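PDB 6KRW: protein-tyrosine-phosphatase PTP1 from Arabidopsis thaliana, which removes phosphate from phosphotyrosine in proteins, dephosphorylates and probably inhibits the MAP kinase MPK6, and helps to restrain plant defence responses. Local coordinates for residues H115-F120 against G156-G161; V124-C129 against V184-T189. One frame throughout, in Å; residues are numbered along the deposited sequence.

Interaction 1. Residues H115-F120 against G156-G161; sequences HTMEDF and GPREFG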
ATOM      1  N   HIS A 115      14.692  -8.872  11.811  1.00 32.69           N
ATOM      2  CA  HIS A 115      15.229 -10.050  11.080  1.00 37.86           C
ATOM      3  C   HIS A 115      14.601 -10.214   9.688  1.00 36.52           C
ATOM      4  O   HIS A 115      15.025 -11.164   9.008  1.00 35.94           O
ATOM      5  CB  HIS A 115      15.085 -11.299  11.935  1.00 38.05           C
ATOM      6  CG  HIS A 115      13.713 -11.508  12.458  1.00 50.55           C
ATOM      7  ND1 HIS A 115      13.156 -10.686  13.422  1.00 60.47           N
ATOM      8  CD2 HIS A 115      12.789 -12.443  12.166  1.00 45.83           C
ATOM      9  CE1 HIS A 115      11.943 -11.122  13.704  1.00 60.18           C
ATOM     10  NE2 HIS A 115      11.695 -12.199  12.944  1.00 62.26           N
ATOM     11  N   THR A 116      13.698  -9.339   9.239  1.00 32.84           N
ATOM     12  CA  THR A 116      13.195  -9.422   7.833  1.00 28.50           C
ATOM     13  C   THR A 116      13.576  -8.184   7.028  1.00 29.94           C
ATOM     14  O   THR A 116      13.075  -8.019   5.898  1.00 28.42           O
ATOM     15  CB  THR A 116      11.687  -9.700   7.757  1.00 30.71           C
ATOM     16  OG1 THR A 116      10.907  -8.586   8.192  1.00 29.28           O
ATOM     17  CG2 THR A 116      11.298 -10.910   8.577  1.00 30.38           C
ATOM     18  N   MET A 117      14.437  -7.321   7.567  1.00 29.84           N
ATOM     19  CA  MET A 117      14.807  -6.114   6.794  1.00 33.21           C
ATOM     20  C   MET A 117      15.658  -6.448   5.561  1.00 30.98           C
ATOM     21  O   MET A 117      15.447  -5.799   4.521  1.00 28.35           O
ATOM     22  CB  MET A 117      15.537  -5.119   7.696  1.00 47.12           C
ATOM     23  CG  MET A 117      14.657  -4.634   8.813  1.00 48.79           C
ATOM     24  SD  MET A 117      15.456  -3.400   9.854  0.90 52.89           S
ATOM     25  CE  MET A 117      14.157  -3.148  11.058  1.00 86.24           C
ATOM     26  N   GLU A 118      16.570  -7.429   5.642  1.00 31.91           N
ATOM     27  CA  GLU A 118      17.303  -7.826   4.415  1.00 30.56           C
ATOM     28  C   GLU A 118      16.301  -8.402   3.407  1.00 29.11           C
ATOM     29  O   GLU A 118      16.386  -8.052   2.221  1.00 28.65           O
ATOM     30  CB  GLU A 118      18.416  -8.835   4.700  1.00 34.30           C
ATOM     31  CG  GLU A 118      19.253  -9.127   3.470  1.00 39.17           C
ATOM     32  CD  GLU A 118      20.396 -10.098   3.680  1.00 49.37           C
ATOM     33  OE1 GLU A 118      21.017 -10.502   2.673  1.00 55.84           O
ATOM     34  OE2 GLU A 118      20.649 -10.475   4.842  1.00 46.22           O
ATOM     35  N   ASP A 119      15.368  -9.218   3.878  1.00 28.81           N
ATOM     36  CA  ASP A 119      14.300  -9.778   3.003  1.00 28.49           C
ATOM     37  C   ASP A 119      13.531  -8.650   2.311  1.00 27.42           C
ATOM     38  O   ASP A 119      13.282  -8.713   1.083  1.00 25.08           O
ATOM     39  CB  ASP A 119      13.333 -10.650   3.807  1.00 27.91           C
ATOM     40  CG  ASP A 119      13.947 -11.938   4.345  1.00 35.17           C
ATOM     41  OD1 ASP A 119      15.032 -12.350   3.834  1.00 33.86           O
ATOM     42  OD2 ASP A 119      13.356 -12.505   5.287  1.00 32.78           O
ATOM     43  N   PHE A 120      13.162  -7.629   3.079  1.00 25.58           N
ATOM     44  CA  PHE A 120      12.419  -6.480   2.519  1.00 26.88           C
ATOM     45  C   PHE A 120      13.225  -5.793   1.419  1.00 26.78           C
ATOM     46  O   PHE A 120      12.684  -5.536   0.327  1.00 25.11           O
ATOM     47  CB  PHE A 120      12.044  -5.501   3.629  1.00 26.68           C
ATOM     48  CG  PHE A 120      11.373  -4.256   3.120  1.00 25.36           C
ATOM     49  CD1 PHE A 120      10.002  -4.227   2.895  1.00 28.42           C
ATOM     50  CD2 PHE A 120      12.122  -3.109   2.867  1.00 31.25           C
ATOM     51  CE1 PHE A 120       9.399  -3.078   2.412  1.00 27.72           C
ATOM     52  CE2 PHE A 120      11.511  -1.970   2.373  1.00 29.48           C
ATOM     53  CZ  PHE A 120      10.151  -1.935   2.173  1.00 27.30           C
ATOM     54  N   GLY A 156      25.262   6.394   9.835  1.00103.12           N
ATOM     55  CA  GLY A 156      26.113   6.125   8.665  1.00118.17           C
ATOM     56  C   GLY A 156      25.378   5.172   7.730  1.00 78.58           C
ATOM     57  O   GLY A 156      24.255   4.769   8.020  1.00 59.40           O
ATOM     58  N   PRO A 157      25.978   4.783   6.588  1.00 90.13           N
ATOM     59  CA  PRO A 157      25.294   3.913   5.632  1.00 71.71           C
ATOM     60  C   PRO A 157      24.757   2.641   6.300  1.00 65.97           C
ATOM     61  O   PRO A 157      25.441   2.022   7.088  1.00 57.52           O
ATOM     62  CB  PRO A 157      26.380   3.581   4.602  1.00 82.45           C
ATOM     63  CG  PRO A 157      27.339   4.751   4.693  1.00 81.49           C
ATOM     64  CD  PRO A 157      27.334   5.148   6.155  1.00 89.40           C
ATOM     65  N   ARG A 158      23.515   2.292   5.990  1.00 50.30           N
ATOM     66  CA  ARG A 158      22.868   1.077   6.538  1.00 54.91           C
ATOM     67  C   ARG A 158      23.297  -0.126   5.705  1.00 41.65           C
ATOM     68  O   ARG A 158      23.419  -0.014   4.456  1.00 50.87           O
ATOM     69  CB  ARG A 158      21.346   1.221   6.521  1.00 41.79           C
ATOM     70  CG  ARG A 158      20.804   2.275   7.476  1.00 42.67           C
ATOM     71  CD  ARG A 158      20.981   1.872   8.927  1.00 49.20           C
ATOM     72  NE  ARG A 158      20.219   0.687   9.287  1.00 44.18           N
ATOM     73  CZ  ARG A 158      18.924   0.681   9.596  1.00 38.76           C
ATOM     74  NH1 ARG A 158      18.223   1.803   9.583  1.00 39.58           N
ATOM     75  NH2 ARG A 158      18.326  -0.454   9.919  1.00 40.32           N
ATOM     76  N   GLU A 159      23.499  -1.254   6.371  1.00 43.72           N
ATOM     77  CA  GLU A 159      23.812  -2.520   5.666  1.00 47.58           C
ATOM     78  C   GLU A 159      22.813  -3.599   6.065  1.00 42.17           C
ATOM     79  O   GLU A 159      22.430  -3.681   7.248  1.00 48.31           O
ATOM     80  CB  GLU A 159      25.233  -2.970   5.987  1.00 56.39           C
ATOM     81  CG  GLU A 159      26.283  -2.089   5.361  1.00 62.17           C
ATOM     82  CD  GLU A 159      27.613  -2.799   5.244  1.00 71.28           C
ATOM     83  OE1 GLU A 159      28.410  -2.414   4.369  1.00 83.92           O
ATOM     84  OE2 GLU A 159      27.820  -3.767   6.012  1.00 67.13           O
ATOM     85  N   PHE A 160      22.427  -4.403   5.080  1.00 42.94           N
ATOM     86  CA  PHE A 160      21.512  -5.544   5.312  1.00 41.33           C
ATOM     87  C   PHE A 160      22.081  -6.731   4.557  1.00 44.10           C
ATOM     88  O   PHE A 160      21.798  -6.866   3.364  1.00 43.95           O
ATOM     89  CB  PHE A 160      20.094  -5.218   4.847  1.00 44.61           C
ATOM     90  CG  PHE A 160      19.559  -3.922   5.394  1.00 39.02           C
ATOM     91  CD1 PHE A 160      18.938  -3.874   6.636  1.00 35.91           C
ATOM     92  CD2 PHE A 160      19.687  -2.750   4.665  1.00 40.10           C
ATOM     93  CE1 PHE A 160      18.452  -2.670   7.139  1.00 34.23           C
ATOM     94  CE2 PHE A 160      19.185  -1.553   5.160  1.00 37.51           C
ATOM     95  CZ  PHE A 160      18.563  -1.519   6.393  1.00 37.35           C
ATOM     96  N   GLY A 161      22.912  -7.516   5.232  1.00 49.18           N
ATOM     97  CA  GLY A 161      23.689  -8.586   4.585  1.00 48.43           C
ATOM     98  C   GLY A 161      24.439  -8.039   3.386  1.00 47.01           C
ATOM     99  O   GLY A 161      25.330  -7.170   3.577  1.00 49.34           O
TER

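Interaction 2. Residues V124-C129 against V184-T189; sequences VIQQHC and VNYKET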
ATOM      1  N   VAL A 124      12.602  -5.306  -2.618  1.00 25.42           N
ATOM      2  CA  VAL A 124      12.594  -3.987  -3.316  1.00 25.95           C
ATOM      3  C   VAL A 124      13.478  -4.073  -4.563  1.00 23.53           C
ATOM      4  O   VAL A 124      13.065  -3.597  -5.635  1.00 27.28           O
ATOM      5  CB  VAL A 124      13.081  -2.873  -2.372  1.00 27.15           C
ATOM      6  CG1 VAL A 124      13.319  -1.583  -3.126  1.00 31.89           C
ATOM      7  CG2 VAL A 124      12.125  -2.671  -1.216  1.00 31.51           C
ATOM      8  N   ILE A 125      14.678  -4.622  -4.416  1.00 28.74           N
ATOM      9  CA  ILE A 125      15.617  -4.708  -5.567  1.00 27.05           C
ATOM     10  C   ILE A 125      15.060  -5.681  -6.607  1.00 24.82           C
ATOM     11  O   ILE A 125      15.013  -5.315  -7.797  1.00 28.68           O
ATOM     12  CB  ILE A 125      17.015  -5.111  -5.081  1.00 30.46           C
ATOM     13  CG1 ILE A 125      17.583  -4.033  -4.155  1.00 35.78           C
ATOM     14  CG2 ILE A 125      17.925  -5.396  -6.267  1.00 33.54           C
ATOM     15  CD1 ILE A 125      18.877  -4.443  -3.474  1.00 37.75           C
ATOM     16  N   GLN A 126      14.657  -6.881  -6.183  1.00 27.27           N
ATOM     17  CA  GLN A 126      14.229  -7.933  -7.138  1.00 24.01           C
ATOM     18  C   GLN A 126      12.991  -7.485  -7.914  1.00 23.87           C
ATOM     19  O   GLN A 126      12.900  -7.803  -9.103  1.00 26.66           O
ATOM     20  CB  GLN A 126      13.953  -9.231  -6.387  1.00 26.09           C
ATOM     21  CG  GLN A 126      15.214  -9.927  -5.876  1.00 28.50           C
ATOM     22  CD  GLN A 126      14.928 -11.306  -5.335  1.00 27.16           C
ATOM     23  OE1 GLN A 126      13.786 -11.778  -5.379  1.00 27.55           O
ATOM     24  NE2 GLN A 126      15.966 -11.952  -4.824  1.00 30.62           N
ATOM     25  N   GLN A 127      12.084  -6.752  -7.271  1.00 23.78           N
ATOM     26  CA  GLN A 127      10.825  -6.288  -7.913  1.00 24.11           C
ATOM     27  C   GLN A 127      10.996  -4.877  -8.498  1.00 24.73           C
ATOM     28  O   GLN A 127      10.055  -4.367  -9.095  1.00 25.83           O
ATOM     29  CB  GLN A 127       9.706  -6.327  -6.882  1.00 23.52           C
ATOM     30  CG  GLN A 127       9.401  -7.720  -6.332  1.00 22.58           C
ATOM     31  CD  GLN A 127       9.047  -8.708  -7.410  1.00 21.23           C
ATOM     32  OE1 GLN A 127       8.460  -8.336  -8.425  1.00 25.28           O
ATOM     33  NE2 GLN A 127       9.421  -9.968  -7.186  1.00 23.37           N
ATOM     34  N   HIS A 128      12.177  -4.277  -8.353  1.00 25.39           N
ATOM     35  CA  HIS A 128      12.502  -2.887  -8.816  1.00 28.61           C
ATOM     36  C   HIS A 128      11.364  -1.915  -8.464  1.00 27.46           C
ATOM     37  O   HIS A 128      10.869  -1.173  -9.340  1.00 27.06           O
ATOM     38  CB  HIS A 128      12.890  -2.863 -10.302  1.00 30.38           C
ATOM     39  CG  HIS A 128      11.916  -3.473 -11.249  1.00 28.30           C
ATOM     40  ND1 HIS A 128      10.812  -2.790 -11.702  1.00 30.81           N
ATOM     41  CD2 HIS A 128      11.836  -4.714 -11.780  1.00 29.49           C
ATOM     42  CE1 HIS A 128      10.089  -3.584 -12.481  1.00 33.77           C
ATOM     43  NE2 HIS A 128      10.713  -4.754 -12.568  1.00 33.63           N
ATOM     44  N   CYS A 129      10.974  -1.907  -7.194  1.00 25.83           N
ATOM     45  CA  CYS A 129       9.869  -1.041  -6.709  1.00 26.44           C
ATOM     46  C   CYS A 129      10.350   0.399  -6.667  1.00 28.61           C
ATOM     47  O   CYS A 129      11.329   0.658  -6.002  1.00 28.53           O
ATOM     48  CB  CYS A 129       9.424  -1.444  -5.313  1.00 24.94           C
ATOM     49  SG  CYS A 129       8.802  -3.145  -5.260  0.89 24.78           S
ATOM     50  N   VAL A 184      19.719   2.172  -2.957  1.00 45.69           N
ATOM     51  CA  VAL A 184      19.946   0.792  -2.471  1.00 46.03           C
ATOM     52  C   VAL A 184      20.726   0.034  -3.543  1.00 49.23           C
ATOM     53  O   VAL A 184      20.494   0.260  -4.744  1.00 49.41           O
ATOM     54  CB  VAL A 184      18.604   0.122  -2.115  1.00 40.00           C
ATOM     55  CG1 VAL A 184      17.750  -0.143  -3.346  1.00 44.89           C
ATOM     56  CG2 VAL A 184      18.823  -1.156  -1.332  1.00 51.11           C
ATOM     57  N   ASN A 185      21.630  -0.834  -3.115  1.00 48.13           N
ATOM     58  CA  ASN A 185      22.362  -1.693  -4.076  1.00 50.31           C
ATOM     59  C   ASN A 185      23.039  -2.836  -3.327  1.00 43.87           C
ATOM     60  O   ASN A 185      23.151  -2.776  -2.086  1.00 48.54           O
ATOM     61  CB  ASN A 185      23.380  -0.891  -4.893  1.00 53.03           C
ATOM     62  CG  ASN A 185      24.472  -0.280  -4.042  1.00 75.51           C
ATOM     63  OD1 ASN A 185      24.239   0.684  -3.312  1.00 93.39           O
ATOM     64  ND2 ASN A 185      25.674  -0.828  -4.142  1.00 88.95           N
ATOM     65  N   TYR A 186      23.472  -3.844  -4.076  1.00 53.02           N
ATOM     66  CA  TYR A 186      24.382  -4.888  -3.551  1.00 48.10           C
ATOM     67  C   TYR A 186      25.801  -4.325  -3.485  1.00 52.48           C
ATOM     68  O   TYR A 186      26.138  -3.375  -4.218  1.00 63.23           O
ATOM     69  CB  TYR A 186      24.358  -6.132  -4.434  1.00 52.85           C
ATOM     70  CG  TYR A 186      22.992  -6.737  -4.621  1.00 49.86           C
ATOM     71  CD1 TYR A 186      22.287  -7.266  -3.550  1.00 55.40           C
ATOM     72  CD2 TYR A 186      22.412  -6.800  -5.877  1.00 56.99           C
ATOM     73  CE1 TYR A 186      21.033  -7.826  -3.726  1.00 50.96           C
ATOM     74  CE2 TYR A 186      21.163  -7.367  -6.071  1.00 51.29           C
ATOM     75  CZ  TYR A 186      20.470  -7.879  -4.990  1.00 46.57           C
ATOM     76  OH  TYR A 186      19.235  -8.432  -5.182  1.00 48.97           O
ATOM     77  N   LYS A 187      26.640  -4.935  -2.661  1.00 59.55           N
ATOM     78  CA  LYS A 187      28.029  -4.447  -2.472  1.00 73.24           C
ATOM     79  C   LYS A 187      28.900  -4.810  -3.680  1.00 69.01           C
ATOM     80  O   LYS A 187      29.926  -4.142  -3.857  1.00 91.43           O
ATOM     81  CB  LYS A 187      28.592  -4.971  -1.156  1.00 73.37           C
ATOM     82  CG  LYS A 187      27.865  -4.408   0.053  1.00 73.14           C
ATOM     83  CD  LYS A 187      28.218  -5.090   1.346  1.00 77.91           C
ATOM     84  CE  LYS A 187      27.231  -4.756   2.441  1.00 67.88           C
ATOM     85  NZ  LYS A 187      27.506  -5.524   3.678  1.00 81.56           N
ATOM     86  N   GLU A 188      28.509  -5.798  -4.486  1.00 68.60           N
ATOM     87  CA  GLU A 188      29.236  -6.057  -5.761  1.00 83.30           C
ATOM     88  C   GLU A 188      28.719  -5.063  -6.806  1.00 75.82           C
ATOM     89  O   GLU A 188      27.593  -5.249  -7.314  1.00 93.93           O
ATOM     90  CB  GLU A 188      29.126  -7.519  -6.205  1.00 84.31           C
ATOM     91  CG  GLU A 188      27.717  -8.022  -6.495  1.00110.72           C
ATOM     92  CD  GLU A 188      27.012  -8.677  -5.320  1.00107.31           C
ATOM     93  OE1 GLU A 188      27.436  -8.423  -4.168  1.00 99.53           O
ATOM     94  OE2 GLU A 188      26.031  -9.434  -5.561  1.00 87.25           O
ATOM     95  N   THR A 189      29.505  -4.034  -7.102  1.00 78.22           N
ATOM     96  CA  THR A 189      29.026  -2.871  -7.890  1.00 94.34           C
ATOM     97  C   THR A 189      29.047  -3.218  -9.378  1.00 95.42           C
ATOM     98  O   THR A 189      29.841  -2.616 -10.124  1.00104.69           O
ATOM     99  CB  THR A 189      29.831  -1.619  -7.536  1.00106.62           C
ATOM    100  OG1 THR A 189      31.173  -1.771  -8.002  1.00101.22           O
ATOM    101  CG2 THR A 189      29.831  -1.362  -6.046  1.00102.59           C
TER

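Interaction 1. Residues H115-F120 against G156-G161
Glu118 and Phe160 bring the two backbones closest, with 4.9 Å between Glu118 CA and Phe160 CA. Glu118 lies in the first turn of helix 117-126, and Phe160 ends the short edge strand 158-160. Thr116 is the N-cap residue, and its O takes the backbone bond from Phe120 N. The contact across the segments is made by van der Waals packing. Met117 meets the ring of Phe160, Glu118 its CB and backbone carbonyl. The ring of Phe160 reaches Met117, with Phe160 CD1 3.8 Å from Met117 CB. The sulfur of Met117 approaches the same ring obliquely, 5.4 Å from SD to the Phe160 ring centroid, in a Met-aromatic contact. That sulfur also sits at the edge of the Arg158 guanidinium, near its plane, with SD 4.1 Å from Arg158 NH2. Phe160 CZ lies against one face of this guanidinium, 3.5 Å above the plane and toward the rim. The Arg158 group is fixed by Gln152 O on NH1 and Asp149 O on NH2. Glu118 diverges from Met117. Its CG stands opposite the backbone N (chi1 -174°) and the chain stays extended, which lays it along the end of the strand. Glu118 CG is 3.4 Å from Phe160 O, and OE2 is 3.6 Å from Gly161 CA. Gly161 has positive phi (52°), and a CB there would clash with Glu118 OE2. Cutting Glu118 back to an alanine is likely to open a gap beside the Phe160 carbonyl and Gly161, against which CG and the carboxylate now pack. Trp121, one turn along the helix, also meets the Phe160 ring. The arrangement is helix-on-sheet packing at the margin of the protein-tyrosine-phosphatase fold, joining the start of a helix to an outermost strand of the mixed sheet.

Interaction 2. Residues V124-C129 against V184-T189
The Tyr186 ring carries the delta methyl of Ile125 on one face. Ile125 CD1 lies 4.3 Å from the Tyr186 ring centroid and 21° off the ring normal, a CH-pi contact displaced toward the rim. At the hydroxyl end of the ring, Ile125 CG2 comes within 3.5 Å of Tyr186 OH. The two branches of Ile125 thus divide the work. CG1 points away from the carbonyl carbon (chi1 -63°) and carries CD1 out to the ring face, while CG2 meets the ring at CZ and OH. The hydroxyl itself is hydrogen-bonded to Glu122 OE2, one turn back in the helix. Gln126 NE2 binds the same oxygen, and Gln126 CG passes loosely by Tyr186 OH. This is the C-terminal end of helix 117-126 lying on strand 178-186 of the central sheet. The helix closes here with a Schellman motif. His128 has positive phi, His128 N bonds to Ile125 O, and Cys129 N bonds to Val124 O at 3.1 Å. Two residues before the tyrosine, Val184 packs against the CG1-CD1 branch of Ile125. Val184 CG2 is 3.9 Å from Ile125 CD1, and Val184 CG1 is 4.0 Å from Ile125 CG1. Ile163 of the adjoining strand touches Ile125, Val184 and Tyr186 alike.

Interactions 1 and 2 use the two ends of helix 117-126, and their centres are 12 Å apart. The helix rests on strand 158-160 at its start and on strand 178-186 at its end. Strand 163-172 lies between these two in the sheet. Lys187 joins the contacts directly: its NZ makes a salt bridge of 2.9 Å to Glu159 OE2 and a probable hydrogen bond of 2.7 Å to Gly161 O. Neither contact is part of the active site. In interaction 1 the Met117 side chain is about 12 Å from that of Ser238, which probably binds substrate and follows the active-site Cys237, which forms the phosphocysteine intermediate. Interaction 2 is away from the annotated sites.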